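Local coordinates for odorant binding protein (AGAP010409-PA) (Anopheles gambiae, PDB 3L4A) that probably binds and carries small odorant molecules as a secreted, mainly helical protein, at residues E22-V25 / H26-N30; I45-L49 / N50-D54; R99-S102 / A103-L107; D110-M113 / Y114-N117. All coordinates share one frame; numbering follows the deposited sequence. Where two conformers were deposited one is given.

Contact 1 (E22-V25 / H26-N30); sequences ELKV and HYRAN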
loop_
_atom_site.group_PDB
_atom_site.type_symbol
_atom_site.label_atom_id
_atom_site.label_comp_id
_atom_site.label_asym_id
_atom_site.label_seq_id
_atom_site.Cartn_x
_atom_site.Cartn_y
_atom_site.Cartn_z
ATOM N N GLU A 22 -3.364 11.523 -16.523
ATOM C CA GLU A 22 -4.169 10.322 -16.632
ATOM C C GLU A 22 -3.967 9.399 -15.430
ATOM O O GLU A 22 -4.932 8.907 -14.844
ATOM C CB GLU A 22 -3.837 9.591 -17.930
ATOM C CG GLU A 22 -4.729 8.402 -18.229
ATOM C CD GLU A 22 -4.706 8.024 -19.697
ATOM O OE1 GLU A 22 -4.739 6.813 -20.008
ATOM O OE2 GLU A 22 -4.647 8.943 -20.543
ATOM N N LEU A 23 -2.710 9.165 -15.064
ATOM C CA LEU A 23 -2.429 8.351 -13.884
ATOM C C LEU A 23 -3.007 8.975 -12.612
ATOM O O LEU A 23 -3.548 8.268 -11.766
ATOM C CB LEU A 23 -0.929 8.122 -13.716
ATOM C CG LEU A 23 -0.250 7.166 -14.698
ATOM C CD1 LEU A 23 1.254 7.147 -14.438
ATOM C CD2 LEU A 23 -0.838 5.756 -14.595
ATOM N N LYS A 24 -2.885 10.291 -12.463
ATOM C CA LYS A 24 -3.333 10.946 -11.232
ATOM C C LYS A 24 -4.853 10.947 -11.067
ATOM O O LYS A 24 -5.366 10.982 -9.943
ATOM C CB LYS A 24 -2.750 12.352 -11.115
ATOM C CG LYS A 24 -1.283 12.348 -10.731
ATOM C CD LYS A 24 -0.708 13.750 -10.717
ATOM C CE LYS A 24 -1.247 14.549 -9.540
ATOM N NZ LYS A 24 -0.848 15.980 -9.639
ATOM N N VAL A 25 -5.571 10.892 -12.181
ATOM C CA VAL A 25 -7.012 10.702 -12.111
ATOM C C VAL A 25 -7.313 9.361 -11.445
ATOM O O VAL A 25 -8.207 9.269 -10.602
ATOM C CB VAL A 25 -7.672 10.756 -13.503
ATOM C CG1 VAL A 25 -9.125 10.302 -13.416
ATOM C CG2 VAL A 25 -7.575 12.161 -14.084
ATOM N N HIS A 26 -6.578 8.322 -11.831
ATOM C CA HIS A 26 -6.741 7.007 -11.215
ATOM C C HIS A 26 -6.415 7.068 -9.729
ATOM O O HIS A 26 -7.184 6.591 -8.894
ATOM C CB HIS A 26 -5.841 5.974 -11.885
ATOM C CG HIS A 26 -6.299 5.556 -13.244
ATOM N ND1 HIS A 26 -7.399 4.750 -13.443
ATOM C CD2 HIS A 26 -5.792 5.810 -14.474
ATOM C CE1 HIS A 26 -7.558 4.536 -14.737
ATOM N NE2 HIS A 26 -6.595 5.168 -15.385
ATOM N N TYR A 27 -5.274 7.663 -9.397
ATOM C CA TYR A 27 -4.823 7.703 -8.010
ATOM C C TYR A 27 -5.825 8.399 -7.087
ATOM O O TYR A 27 -6.049 7.963 -5.954
ATOM C CB TYR A 27 -3.455 8.383 -7.906
ATOM C CG TYR A 27 -2.376 7.742 -8.751
ATOM C CD1 TYR A 27 -2.486 6.424 -9.182
ATOM C CD2 TYR A 27 -1.239 8.454 -9.099
ATOM C CE1 TYR A 27 -1.493 5.840 -9.951
ATOM C CE2 TYR A 27 -0.237 7.877 -9.851
ATOM C CZ TYR A 27 -0.370 6.576 -10.280
ATOM O OH TYR A 27 0.627 6.010 -11.037
ATOM N N ARG A 28 -6.417 9.488 -7.564
ATOM C CA ARG A 28 -7.396 10.223 -6.765
ATOM C C ARG A 28 -8.694 9.425 -6.635
ATOM O O ARG A 28 -9.510 9.690 -5.753
ATOM C CB ARG A 28 -7.658 11.607 -7.368
ATOM C CG ARG A 28 -6.456 12.535 -7.289
ATOM C CD ARG A 28 -6.643 13.783 -8.138
ATOM N NE ARG A 28 -5.560 14.741 -7.933
ATOM C CZ ARG A 28 -5.280 15.743 -8.762
ATOM N NH1 ARG A 28 -6.000 15.916 -9.862
ATOM N NH2 ARG A 28 -4.275 16.568 -8.495
ATOM N N ALA A 29 -8.869 8.443 -7.515
ATOM C CA ALA A 29 -10.030 7.557 -7.479
ATOM C C ALA A 29 -9.687 6.233 -6.790
ATOM O O ALA A 29 -10.431 5.257 -6.891
ATOM C CB ALA A 29 -10.542 7.299 -8.888
ATOM N N ASN A 30 -8.554 6.210 -6.094
ATOM C CA ASN A 30 -8.069 4.997 -5.435
ATOM C C ASN A 30 -7.930 3.811 -6.390
ATOM O O ASN A 30 -8.165 2.659 -6.019
ATOM C CB ASN A 30 -8.951 4.647 -4.238
ATOM C CG ASN A 30 -8.829 5.661 -3.120
ATOM O OD1 ASN A 30 -7.725 6.000 -2.693
ATOM N ND2 ASN A 30 -9.966 6.153 -2.641
HETATM O O HOH W 1 -6.012 5.530 -18.105
#
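Leu-23 and Tyr-27 meet one turn apart in a local side-chain contact along helix 21-28, on the surface of this mainly helical odorant-binding fold. The helix ends in a Schellman motif. Asn-30, with positive phi, is its C-prime residue; Asn-30 N returns to Tyr-27 O, and the N of Glu-31 returns to His-26 O.

Within the last turns, Tyr-27 N donates to Leu-23 O at 3.0 Å, in the carbonyl plane. The same oxygen sits over the centre of one face of the Tyr-27 ring. CG of Tyr-27 lies beside its own backbone N (chi1 -57°), which lays the ring back along the preceding turn. Leu-23 and Tyr-27 therefore run side by side and point the same way, with Leu-23 CB 3.8 Å from Tyr-27 CZ. Both lean on helix 36-48. There the hydroxyl of Tyr-27 is hydrogen-bonded to Thr-38, and its ring stacks with Phe-41.

Lys-24 and Arg-28 converge on Glu-9. Both form salt bridges to its carboxylate, with Lys-24 NZ 3.7 Å from Arg-28 NH2. Lys-24 bends at chi3 (71°), and its CE lies over one face of the guanidinium of Arg-28.

On the exposed side, Glu-22 and His-26 are linked through one water. His-26 also uses ND1 to bond Glu-31. The water donates to Glu-22 OE1 at 2.6 Å and lies in the plane of the imidazole, at its edge, 2.8 Å from His-26 NE2.

Contact 2 (I45-L49 / N50-D54); sequences IGLEL and NLYDD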
loop_
_atom_site.group_PDB
_atom_site.type_symbol
_atom_site.label_atom_id
_atom_site.label_comp_id
_atom_site.label_asym_id
_atom_site.label_seq_id
_atom_site.Cartn_x
_atom_site.Cartn_y
_atom_site.Cartn_z
ATOM N N ILE A 45 3.620 6.280 -1.588
ATOM C CA ILE A 45 2.505 6.594 -0.692
ATOM C C ILE A 45 2.608 5.763 0.589
ATOM O O ILE A 45 2.402 6.263 1.700
ATOM C CB ILE A 45 1.143 6.325 -1.363
ATOM C CG1 ILE A 45 0.941 7.245 -2.576
ATOM C CG2 ILE A 45 0.015 6.476 -0.350
ATOM C CD1 ILE A 45 1.024 8.702 -2.271
ATOM N N GLY A 46 2.948 4.490 0.438
ATOM C CA GLY A 46 3.081 3.616 1.587
ATOM C C GLY A 46 4.183 4.079 2.517
ATOM O O GLY A 46 4.019 4.075 3.739
ATOM N N LEU A 47 5.319 4.474 1.950
ATOM C CA LEU A 47 6.419 4.986 2.765
ATOM C C LEU A 47 6.047 6.283 3.474
ATOM O O LEU A 47 6.306 6.431 4.668
ATOM C CB LEU A 47 7.668 5.205 1.908
ATOM C CG LEU A 47 8.319 3.943 1.343
ATOM C CD1 LEU A 47 9.439 4.316 0.384
ATOM C CD2 LEU A 47 8.847 3.056 2.478
ATOM N N GLU A 48 5.439 7.212 2.740
ATOM C CA GLU A 48 5.116 8.537 3.277
ATOM C C GLU A 48 4.085 8.476 4.392
ATOM O O GLU A 48 4.165 9.233 5.361
ATOM C CB GLU A 48 4.608 9.452 2.166
ATOM C CG GLU A 48 5.699 9.991 1.281
ATOM C CD GLU A 48 6.659 10.878 2.045
ATOM O OE1 GLU A 48 6.197 11.634 2.930
ATOM O OE2 GLU A 48 7.870 10.811 1.765
ATOM N N LEU A 49 3.115 7.578 4.249
ATOM C CA LEU A 49 2.071 7.412 5.258
ATOM C C LEU A 49 2.472 6.420 6.348
ATOM O O LEU A 49 1.682 6.130 7.242
ATOM C CB LEU A 49 0.755 6.975 4.605
ATOM C CG LEU A 49 0.143 7.973 3.615
ATOM C CD1 LEU A 49 -1.121 7.425 2.982
ATOM C CD2 LEU A 49 -0.147 9.271 4.338
ATOM N N ASN A 50 3.701 5.917 6.264
ATOM C CA ASN A 50 4.239 4.893 7.163
ATOM C C ASN A 50 3.347 3.668 7.284
ATOM O O ASN A 50 3.200 3.066 8.349
ATOM C CB ASN A 50 4.637 5.446 8.533
ATOM C CG ASN A 50 5.825 4.709 9.112
ATOM O OD1 ASN A 50 6.506 3.968 8.396
ATOM N ND2 ASN A 50 6.086 4.902 10.400
ATOM N N LEU A 51 2.780 3.288 6.145
ATOM C CA LEU A 51 1.986 2.068 6.010
ATOM C C LEU A 51 2.862 0.909 5.570
ATOM O O LEU A 51 2.427 -0.244 5.576
ATOM C CB LEU A 51 0.918 2.264 4.936
ATOM C CG LEU A 51 -0.107 3.359 5.176
ATOM C CD1 LEU A 51 -0.957 3.577 3.934
ATOM C CD2 LEU A 51 -0.980 2.996 6.370
ATOM N N TYR A 52 4.086 1.222 5.170
ATOM C CA TYR A 52 4.936 0.267 4.479
ATOM C C TYR A 52 6.387 0.645 4.648
ATOM O O TYR A 52 6.736 1.817 4.829
ATOM C CB TYR A 52 4.598 0.228 2.973
ATOM C CG TYR A 52 5.469 -0.739 2.196
ATOM C CD1 TYR A 52 5.145 -2.086 2.126
ATOM C CD2 TYR A 52 6.624 -0.307 1.536
ATOM C CE1 TYR A 52 5.946 -2.982 1.439
ATOM C CE2 TYR A 52 7.430 -1.204 0.837
ATOM C CZ TYR A 52 7.079 -2.542 0.789
ATOM O OH TYR A 52 7.850 -3.457 0.110
ATOM N N ASP A 53 7.229 -0.371 4.548
ATOM C CA ASP A 53 8.649 -0.228 4.716
ATOM C C ASP A 53 9.345 -1.268 3.837
ATOM O O ASP A 53 8.911 -2.411 3.799
ATOM C CB ASP A 53 8.959 -0.485 6.192
ATOM C CG ASP A 53 10.378 -0.190 6.532
ATOM O OD1 ASP A 53 10.625 0.929 7.020
ATOM O OD2 ASP A 53 11.247 -1.053 6.267
ATOM N N ASP A 54 10.405 -0.882 3.131
ATOM C CA ASP A 54 11.077 -1.805 2.217
ATOM C C ASP A 54 11.596 -3.037 2.944
ATOM O O ASP A 54 11.625 -4.132 2.380
ATOM C CB ASP A 54 12.238 -1.119 1.490
ATOM C CG ASP A 54 11.773 -0.022 0.563
ATOM O OD1 ASP A 54 10.813 -0.251 -0.203
ATOM O OD2 ASP A 54 12.368 1.074 0.594
HETATM O O HOH W 2 8.145 5.627 6.529
#
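Gly-46 O receives the backbone N-H of Leu-51 at 2.8 Å, in the carbonyl plane, as the chain turns back at the end of helix 36-48. A weak bond from Tyr-52 N, 3.2 Å long, reaches the same oxygen. Asn-50 N donates to Leu-47 O from well above the carbonyl plane, with a C=O...N angle of 108°. Asn-50 has positive phi (52°), and the bonds Asn-50 N to Leu-47 O and Leu-51 N to Gly-46 O make this a Schellman motif. It ends the helix and sends the chain into strand 52-53, which pairs antiparallel with strand 57-58.

Gly-46 is buried. Its backbone lies directly against Tyr-52, with Tyr-52 CB 4.0 Å from Gly-46 CA. The Tyr-52 side chain packs against Arg-99, Ala-100 and Ala-103 of helix 96-105. Leu-47 CD2 also comes close to the ring, 4.1 Å from Tyr-52 CD2, and touches the backbone of Tyr-52 and Asp-53.

Leu-49 and Leu-51 lie side by side round the turn, pointing the same way, with Leu-49 CB 3.8 Å from Leu-51 CG. Leu-51 also packs on Ala-62 and Asn-66 of helix 60-66. The carboxylate of Asp-54 forms a salt bridge with Arg-43 of helix 36-48. In the conformer given for Asn-50, a water lies near both Leu-47 O and the side chain of Asn-50, 3.0 Å from Asn-50 OD1.

Contact 3 (R99-S102 / A103-L107); sequences RAYS and AFQCL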
loop_
_atom_site.group_PDB
_atom_site.type_symbol
_atom_site.label_atom_id
_atom_site.label_comp_id
_atom_site.label_asym_id
_atom_site.label_seq_id
_atom_site.Cartn_x
_atom_site.Cartn_y
_atom_site.Cartn_z
ATOM N N ARG A 99 7.960 -4.843 -5.367
ATOM C CA ARG A 99 7.764 -5.470 -4.066
ATOM C C ARG A 99 6.646 -4.791 -3.274
ATOM O O ARG A 99 5.763 -5.466 -2.727
ATOM C CB ARG A 99 9.068 -5.468 -3.266
ATOM C CG ARG A 99 8.997 -6.259 -1.974
ATOM C CD ARG A 99 10.187 -5.966 -1.086
ATOM N NE ARG A 99 11.426 -6.404 -1.716
ATOM C CZ ARG A 99 12.636 -6.103 -1.261
ATOM N NH1 ARG A 99 12.767 -5.357 -0.171
ATOM N NH2 ARG A 99 13.712 -6.542 -1.901
ATOM N N ALA A 100 6.682 -3.461 -3.200
ATOM C CA ALA A 100 5.661 -2.727 -2.464
ATOM C C ALA A 100 4.295 -2.929 -3.099
ATOM O O ALA A 100 3.301 -3.115 -2.403
ATOM C CB ALA A 100 6.001 -1.233 -2.396
ATOM N N TYR A 101 4.235 -2.882 -4.427
ATOM C CA TYR A 101 2.961 -3.047 -5.108
ATOM C C TYR A 101 2.378 -4.438 -4.847
ATOM O O TYR A 101 1.189 -4.575 -4.534
ATOM C CB TYR A 101 3.137 -2.800 -6.605
ATOM C CG TYR A 101 1.841 -2.789 -7.381
ATOM C CD1 TYR A 101 1.400 -3.926 -8.043
ATOM C CD2 TYR A 101 1.067 -1.638 -7.468
ATOM C CE1 TYR A 101 0.211 -3.918 -8.755
ATOM C CE2 TYR A 101 -0.129 -1.621 -8.178
ATOM C CZ TYR A 101 -0.545 -2.768 -8.818
ATOM O OH TYR A 101 -1.723 -2.775 -9.531
ATOM N N SER A 102 3.223 -5.462 -4.964
ATOM C CA SER A 102 2.806 -6.826 -4.670
ATOM C C SER A 102 2.296 -6.945 -3.239
ATOM O O SER A 102 1.262 -7.561 -2.987
ATOM C CB SER A 102 3.947 -7.814 -4.897
ATOM O OG SER A 102 3.494 -9.140 -4.677
ATOM N N ALA A 103 3.015 -6.342 -2.298
ATOM C CA ALA A 103 2.606 -6.383 -0.900
ATOM C C ALA A 103 1.208 -5.807 -0.737
ATOM O O ALA A 103 0.337 -6.425 -0.116
ATOM C CB ALA A 103 3.607 -5.621 -0.037
ATOM N N PHE A 104 0.984 -4.627 -1.303
ATOM C CA PHE A 104 -0.303 -3.971 -1.133
ATOM C C PHE A 104 -1.465 -4.691 -1.821
ATOM O O PHE A 104 -2.618 -4.514 -1.438
ATOM C CB PHE A 104 -0.228 -2.498 -1.529
ATOM C CG PHE A 104 0.300 -1.610 -0.428
ATOM C CD1 PHE A 104 -0.500 -1.288 0.658
ATOM C CD2 PHE A 104 1.597 -1.112 -0.476
ATOM C CE1 PHE A 104 -0.023 -0.478 1.680
ATOM C CE2 PHE A 104 2.079 -0.295 0.537
ATOM C CZ PHE A 104 1.264 0.022 1.616
ATOM N N GLN A 105 -1.173 -5.529 -2.809
ATOM C CA GLN A 105 -2.233 -6.329 -3.410
ATOM C C GLN A 105 -2.950 -7.203 -2.372
ATOM O O GLN A 105 -4.134 -7.512 -2.526
ATOM C CB GLN A 105 -1.701 -7.183 -4.560
ATOM C CG GLN A 105 -1.344 -6.382 -5.808
ATOM C CD GLN A 105 -0.826 -7.260 -6.916
ATOM O OE1 GLN A 105 -1.160 -7.063 -8.084
ATOM N NE2 GLN A 105 -0.014 -8.247 -6.557
ATOM N N CYS A 106 -2.245 -7.591 -1.316
ATOM C CA CYS A 106 -2.876 -8.376 -0.256
ATOM C C CYS A 106 -4.029 -7.628 0.393
ATOM O O CYS A 106 -4.996 -8.245 0.839
ATOM C CB CYS A 106 -1.856 -8.754 0.812
ATOM S SG CYS A 106 -0.821 -10.139 0.314
ATOM N N LEU A 107 -3.937 -6.303 0.422
ATOM C CA LEU A 107 -4.935 -5.490 1.119
ATOM C C LEU A 107 -5.970 -4.882 0.173
ATOM O O LEU A 107 -6.797 -4.073 0.592
ATOM C CB LEU A 107 -4.266 -4.419 1.994
ATOM C CG LEU A 107 -3.656 -4.922 3.313
ATOM C CD1 LEU A 107 -2.311 -5.588 3.086
ATOM C CD2 LEU A 107 -3.516 -3.791 4.321
#
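Gln-105 packs back on Ser-102 and Tyr-101 toward the C-terminal end of helix 96-105, a core helix of the odorant-binding fold. Cys-106, just after, is disulfide-bonded to Cys-84 and so ties this part of the chain to helix 75-87.

Gln-105 N is shared between two acceptors. It bonds Tyr-101 O at 3.1 Å and, weakly, Ser-102 O at 3.2 Å. The Gln-105 side chain folds back along the helix, its CG beside its own backbone N (chi1 -72°). That sets Gln-105 CG 3.4 Å from Tyr-101 O and brings the amide obliquely across the Tyr-101 ring, the two planes 49° apart. The hydroxyl of Tyr-101 is hydrogen-bonded to Phe-32 O. In the conformer given, Ser-102 OG has a weak bond to Lys-88 NZ.

Ala-103 is buried. Its N donates to Arg-99 O at 2.9 Å, an ordinary helical bond. Its methyl rests on the carbonyls of the preceding turn, with Ala-103 CB 3.5 Å from Ala-100 O. Leu-85 of helix 75-87 also packs on this small side chain.

Phe-104 N donates to Ala-100 O. The Phe-104 ring also turns its edge to this acceptor, which lies near the ring plane, 3.3 Å from Phe-104 CD2.

Contact 4 (D110-M113 / Y114-N117); sequences DYEM and YQNN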
loop_
_atom_site.group_PDB
_atom_site.type_symbol
_atom_site.label_atom_id
_atom_site.label_comp_id
_atom_site.label_asym_id
_atom_site.label_seq_id
_atom_site.Cartn_x
_atom_site.Cartn_y
_atom_site.Cartn_z
ATOM N N ASP A 110 -9.686 -5.305 1.142
ATOM C CA ASP A 110 -10.022 -4.527 2.327
ATOM C C ASP A 110 -10.246 -3.059 1.991
ATOM O O ASP A 110 -11.208 -2.441 2.456
ATOM C CB ASP A 110 -8.910 -4.653 3.370
ATOM C CG ASP A 110 -8.596 -6.090 3.708
ATOM O OD1 ASP A 110 -9.056 -6.562 4.763
ATOM O OD2 ASP A 110 -7.907 -6.752 2.905
ATOM N N TYR A 111 -9.351 -2.497 1.192
ATOM C CA TYR A 111 -9.450 -1.091 0.848
ATOM C C TYR A 111 -10.668 -0.846 -0.024
ATOM O O TYR A 111 -11.371 0.151 0.148
ATOM C CB TYR A 111 -8.161 -0.592 0.183
ATOM C CG TYR A 111 -7.134 -0.138 1.199
ATOM C CD1 TYR A 111 -7.233 1.113 1.788
ATOM C CD2 TYR A 111 -6.086 -0.963 1.586
ATOM C CE1 TYR A 111 -6.318 1.542 2.726
ATOM C CE2 TYR A 111 -5.154 -0.546 2.530
ATOM C CZ TYR A 111 -5.279 0.709 3.099
ATOM O OH TYR A 111 -4.367 1.156 4.033
ATOM N N GLU A 112 -10.940 -1.773 -0.933
ATOM C CA GLU A 112 -12.092 -1.615 -1.815
ATOM C C GLU A 112 -13.398 -1.703 -1.029
ATOM O O GLU A 112 -14.330 -0.948 -1.290
ATOM C CB GLU A 112 -12.045 -2.595 -2.994
ATOM C CG GLU A 112 -10.843 -2.335 -3.892
ATOM C CD GLU A 112 -11.001 -2.878 -5.300
ATOM O OE1 GLU A 112 -12.112 -3.324 -5.655
ATOM O OE2 GLU A 112 -10.004 -2.851 -6.054
ATOM N N MET A 113 -13.462 -2.591 -0.045
ATOM C CA MET A 113 -14.671 -2.684 0.761
ATOM C C MET A 113 -14.877 -1.396 1.550
ATOM O O MET A 113 -15.988 -0.877 1.638
ATOM C CB MET A 113 -14.612 -3.874 1.712
ATOM C CG MET A 113 -15.942 -4.146 2.382
ATOM S SD MET A 113 -15.938 -5.666 3.335
ATOM C CE MET A 113 -14.996 -5.163 4.772
ATOM N N TYR A 114 -13.793 -0.888 2.126
ATOM C CA TYR A 114 -13.844 0.335 2.910
ATOM C C TYR A 114 -14.276 1.514 2.045
ATOM O O TYR A 114 -15.082 2.344 2.467
ATOM C CB TYR A 114 -12.477 0.607 3.536
ATOM C CG TYR A 114 -12.391 1.925 4.265
ATOM C CD1 TYR A 114 -13.303 2.244 5.261
ATOM C CD2 TYR A 114 -11.394 2.845 3.970
ATOM C CE1 TYR A 114 -13.232 3.447 5.936
ATOM C CE2 TYR A 114 -11.313 4.053 4.649
ATOM C CZ TYR A 114 -12.236 4.344 5.630
ATOM O OH TYR A 114 -12.171 5.539 6.311
ATOM N N GLN A 115 -13.743 1.572 0.832
ATOM C CA GLN A 115 -14.036 2.663 -0.091
ATOM C C GLN A 115 -15.469 2.599 -0.618
ATOM O O GLN A 115 -16.076 3.629 -0.911
ATOM C CB GLN A 115 -13.020 2.666 -1.236
ATOM C CG GLN A 115 -11.623 3.080 -0.785
ATOM C CD GLN A 115 -10.519 2.548 -1.681
ATOM O OE1 GLN A 115 -10.780 1.885 -2.688
ATOM N NE2 GLN A 115 -9.272 2.837 -1.317
ATOM N N ASN A 116 -16.010 1.390 -0.722
ATOM C CA ASN A 116 -17.380 1.205 -1.187
ATOM C C ASN A 116 -18.403 1.344 -0.062
ATOM O O ASN A 116 -19.611 1.346 -0.305
ATOM C CB ASN A 116 -17.536 -0.144 -1.891
ATOM C CG ASN A 116 -16.863 -0.172 -3.248
ATOM O OD1 ASN A 116 -16.877 0.819 -3.980
ATOM N ND2 ASN A 116 -16.270 -1.309 -3.595
ATOM N N ASN A 117 -17.916 1.459 1.168
ATOM C CA ASN A 117 -18.784 1.688 2.316
ATOM C C ASN A 117 -18.980 3.178 2.565
ATOM O O ASN A 117 -19.975 3.595 3.159
ATOM C CB ASN A 117 -18.218 1.018 3.572
ATOM C CG ASN A 117 -18.256 -0.499 3.497
ATOM O OD1 ASN A 117 -18.789 -1.072 2.546
ATOM N ND2 ASN A 117 -17.689 -1.157 4.504
HETATM O O HOH W 3 -14.738 -3.516 -5.478
#
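Tyr-111 and Gln-115 touch one turn apart on helix 108-117, where backbone bonds run in regular i to i+4 steps. Gln-115 N donates to Tyr-111 O at 2.8 Å. Tyr-114 N to Asp-110 O and Asn-116 N to Glu-112 O follow the same pattern. Asn-116 N adds a weak bond to Met-113 O.

The packing contacts are mostly of polar side chains folded back on the helix. Gln-115 CG sits beside its own backbone N (chi1 -70°), which lays the chain along the Tyr-111 carbonyl, with Gln-115 CD 3.1 Å from Tyr-111 O. Its amide lies beside the Tyr-111 ring, the two planes 46° apart. Met-113 CG also lies near the Asn-117 amide, 4.1 Å from Asn-117 ND2.

One water links Glu-112 and Asn-116. It donates to Glu-112 OE1 at 2.6 Å and weakly accepts from Asn-116 ND2. The other carboxylate oxygen of Glu-112 forms a salt bridge with Arg-108.

Most of this helix face is at the surface. The hydroxyl of Tyr-111 is hydrogen-bonded to Asn-63 and Asn-66 of helix 60-66, and Asp-110 bonds His-81 of helix 75-87 weakly.

Overall arrangement
The four contacts follow one another along the chain, on helix 21-28, from helix 36-48 into strand 52-53, on helix 96-105 and on helix 108-117. Contacts 2 and 3 lie near the middle of the chain, their centres about 11 Å apart. Tyr-52 joins them by packing on Phe-104, and Asp-54 O has a weak bond to Arg-99. Contacts 1 and 4 lie at the surface, about 16 Å apart between centres, and touch where Asn-30 meets Gln-115. Contact 4 reaches contact 2 through Tyr-111 and Leu-51, although their centres are about 19 Å apart. The Schellman ends of contacts 1 and 2 and the disulfide at Cys-106 sit at junctions between these helices and what follows.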